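Local coordinates for Mll7089 protein (Mesorhizobium loti, PDB 2OZ8) that probably binds magnesium and may act as a hydro-lyase, as a putative member of the mandelate racemase group of the enolase superfamily, at residues A[121-126]-A[338-343]. Numbering follows the deposited sequence.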
loop_
_atom_site.group_PDB
_atom_site.type_symbol
_atom_site.label_atom_id
_atom_site.label_comp_id
_atom_site.label_asym_id
_atom_site.label_seq_id
_atom_site.Cartn_x
_atom_site.Cartn_y
_atom_site.Cartn_z
ATOM N N PRO A 121 -9.174 46.909 -0.678
ATOM C CA PRO A 121 -9.260 46.052 -1.871
ATOM C C PRO A 121 -9.220 44.589 -1.440
ATOM O O PRO A 121 -8.460 44.239 -0.529
ATOM C CB PRO A 121 -7.990 46.386 -2.656
ATOM C CG PRO A 121 -7.371 47.660 -1.987
ATOM C CD PRO A 121 -7.899 47.666 -0.602
ATOM N N LEU A 122 -10.023 43.743 -2.078
ATOM C CA LEU A 122 -10.076 42.311 -1.694
ATOM C C LEU A 122 -8.716 41.578 -1.562
ATOM O O LEU A 122 -8.450 40.945 -0.534
ATOM C CB LEU A 122 -11.074 41.537 -2.558
ATOM C CG LEU A 122 -11.252 40.059 -2.203
ATOM C CD1 LEU A 122 -11.770 39.847 -0.746
ATOM C CD2 LEU A 122 -12.167 39.438 -3.192
ATOM N N HIS A 123 -7.849 41.699 -2.557
ATOM C CA HIS A 123 -6.535 41.067 -2.510
ATOM C C HIS A 123 -5.657 41.434 -1.300
ATOM O O HIS A 123 -4.959 40.562 -0.742
ATOM C CB HIS A 123 -5.775 41.261 -3.833
ATOM C CG HIS A 123 -5.294 42.651 -4.079
ATOM N ND1 HIS A 123 -3.982 43.041 -3.854
ATOM C CD2 HIS A 123 -5.935 43.745 -4.566
ATOM C CE1 HIS A 123 -3.839 44.311 -4.198
ATOM N NE2 HIS A 123 -5.008 44.763 -4.626
ATOM N N VAL A 124 -5.676 42.704 -0.906
ATOM C CA VAL A 124 -4.924 43.140 0.285
ATOM C C VAL A 124 -5.499 42.436 1.535
ATOM O O VAL A 124 -4.760 41.870 2.332
ATOM C CB VAL A 124 -4.926 44.700 0.456
ATOM C CG1 VAL A 124 -4.205 45.104 1.745
ATOM C CG2 VAL A 124 -4.314 45.411 -0.810
ATOM N N LEU A 125 -6.820 42.445 1.664
ATOM C CA LEU A 125 -7.492 41.669 2.713
ATOM C C LEU A 125 -7.094 40.170 2.620
ATOM O O LEU A 125 -6.954 39.494 3.660
ATOM C CB LEU A 125 -9.016 41.826 2.622
ATOM C CG LEU A 125 -9.866 41.066 3.643
ATOM C CD1 LEU A 125 -9.696 41.572 5.143
ATOM C CD2 LEU A 125 -11.359 41.112 3.199
ATOM N N LEU A 126 -6.901 39.674 1.389
ATOM C CA LEU A 126 -6.516 38.247 1.199
ATOM C C LEU A 126 -5.050 37.976 1.539
ATOM O O LEU A 126 -4.619 36.830 1.479
ATOM C CB LEU A 126 -6.909 37.684 -0.182
ATOM C CG LEU A 126 -8.434 37.641 -0.433
ATOM C CD1 LEU A 126 -8.753 37.173 -1.829
ATOM C CD2 LEU A 126 -9.199 36.853 0.679
ATOM N N ALA A 338 -2.893 40.589 -15.558
ATOM C CA ALA A 338 -4.137 41.001 -14.953
ATOM C C ALA A 338 -3.794 41.727 -13.670
ATOM O O ALA A 338 -2.889 41.312 -12.916
ATOM C CB ALA A 338 -5.083 39.807 -14.697
ATOM N N TYR A 339 -4.505 42.822 -13.434
ATOM C CA TYR A 339 -4.220 43.668 -12.301
ATOM C C TYR A 339 -5.362 43.698 -11.341
ATOM O O TYR A 339 -6.499 44.032 -11.713
ATOM C CB TYR A 339 -3.953 45.073 -12.786
ATOM C CG TYR A 339 -2.614 45.216 -13.476
ATOM C CD1 TYR A 339 -1.473 45.554 -12.745
ATOM C CD2 TYR A 339 -2.481 44.993 -14.846
ATOM C CE1 TYR A 339 -0.243 45.658 -13.352
ATOM C CE2 TYR A 339 -1.262 45.117 -15.454
ATOM C CZ TYR A 339 -0.154 45.478 -14.716
ATOM O OH TYR A 339 1.070 45.602 -15.320
ATOM N N ALA A 340 -5.078 43.347 -10.100
ATOM C CA ALA A 340 -6.063 43.510 -9.050
ATOM C C ALA A 340 -6.076 44.986 -8.668
ATOM O O ALA A 340 -5.043 45.524 -8.233
ATOM C CB ALA A 340 -5.718 42.658 -7.865
ATOM N N PRO A 341 -7.234 45.654 -8.832
ATOM C CA PRO A 341 -7.370 47.104 -8.657
ATOM C C PRO A 341 -7.252 47.572 -7.222
ATOM O O PRO A 341 -7.448 46.783 -6.285
ATOM C CB PRO A 341 -8.785 47.393 -9.155
ATOM C CG PRO A 341 -9.500 46.126 -9.079
ATOM C CD PRO A 341 -8.517 45.013 -9.179
ATOM N N ASP A 342 -6.976 48.866 -7.054
ATOM C CA ASP A 342 -6.821 49.483 -5.734
ATOM C C ASP A 342 -8.117 50.099 -5.200
ATOM O O ASP A 342 -8.083 50.962 -4.344
ATOM C CB ASP A 342 -5.678 50.508 -5.743
ATOM C CG ASP A 342 -5.364 51.064 -4.347
ATOM O OD1 ASP A 342 -5.413 50.287 -3.369
ATOM O OD2 ASP A 342 -5.085 52.285 -4.225
ATOM N N ARG A 343 -9.252 49.632 -5.688
ATOM C CA ARG A 343 -10.559 50.059 -5.215
ATOM C C ARG A 343 -10.995 49.138 -4.064
ATOM O O ARG A 343 -10.402 48.085 -3.884
ATOM C CB ARG A 343 -11.561 49.963 -6.368
ATOM C CG ARG A 343 -11.325 50.945 -7.552
ATOM C CD ARG A 343 -12.252 50.590 -8.735
ATOM N NE ARG A 343 -11.392 50.110 -9.796
ATOM C CZ ARG A 343 -11.629 49.100 -10.607
ATOM N NH1 ARG A 343 -12.742 48.382 -10.546
ATOM N NH2 ARG A 343 -10.714 48.818 -11.511
#
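The His123 ring is covered on one face by the methyl of Ala340, a CH-pi contact in which CB stands 3.9 Å from the centroid of the His123 ring and 27° off its normal, displaced toward CG and CD2. Val124 CG2, from the same short helix, lies over the opposite face, 3.6 Å above the plane and likewise near the rim. At the edge, in the ring plane, sits the carbonyl of Pro341; with His123 NE2 3.6 Å from Pro341 O, this is an approach and not a hydrogen bond. The polar end is held elsewhere: His123 ND1 bonds Ser128 OG, just beyond the helix. A chi1 of 71° sets CG between the backbone N and carbonyl carbon, standing the ring up against the incoming chain. With an alanine at His123 the Ala340 methyl is likely to face a gap, and Ser128 OG to lose its imidazole partner. Two residues earlier, at the N-cap position, Pro121 packs against the far end of 338-343. Its CA gives a CA-H...O contact to the carbonyl of Arg343, 3.1 Å from Pro121 CA to Arg343 O, but bent, at 121° at the hydrogen. Pro121 CG lies 3.6 Å from Asp342 OD1, the two side chains running alongside each other in the same direction. No hydrogen bond joins the two segments directly, though Leu122 makes a backbone bond to Gly345 slightly farther on. Behind the helix, Leu122, Leu125 and Leu126 pack on Trp111 of helix 103-118. This is plain packing of an enolase-superfamily fold: the chain leaving strand 337-339, which pairs antiparallel with barrel strand 132-138, runs past the short helix that links helix 103-118 to that strand of the modified TIM barrel.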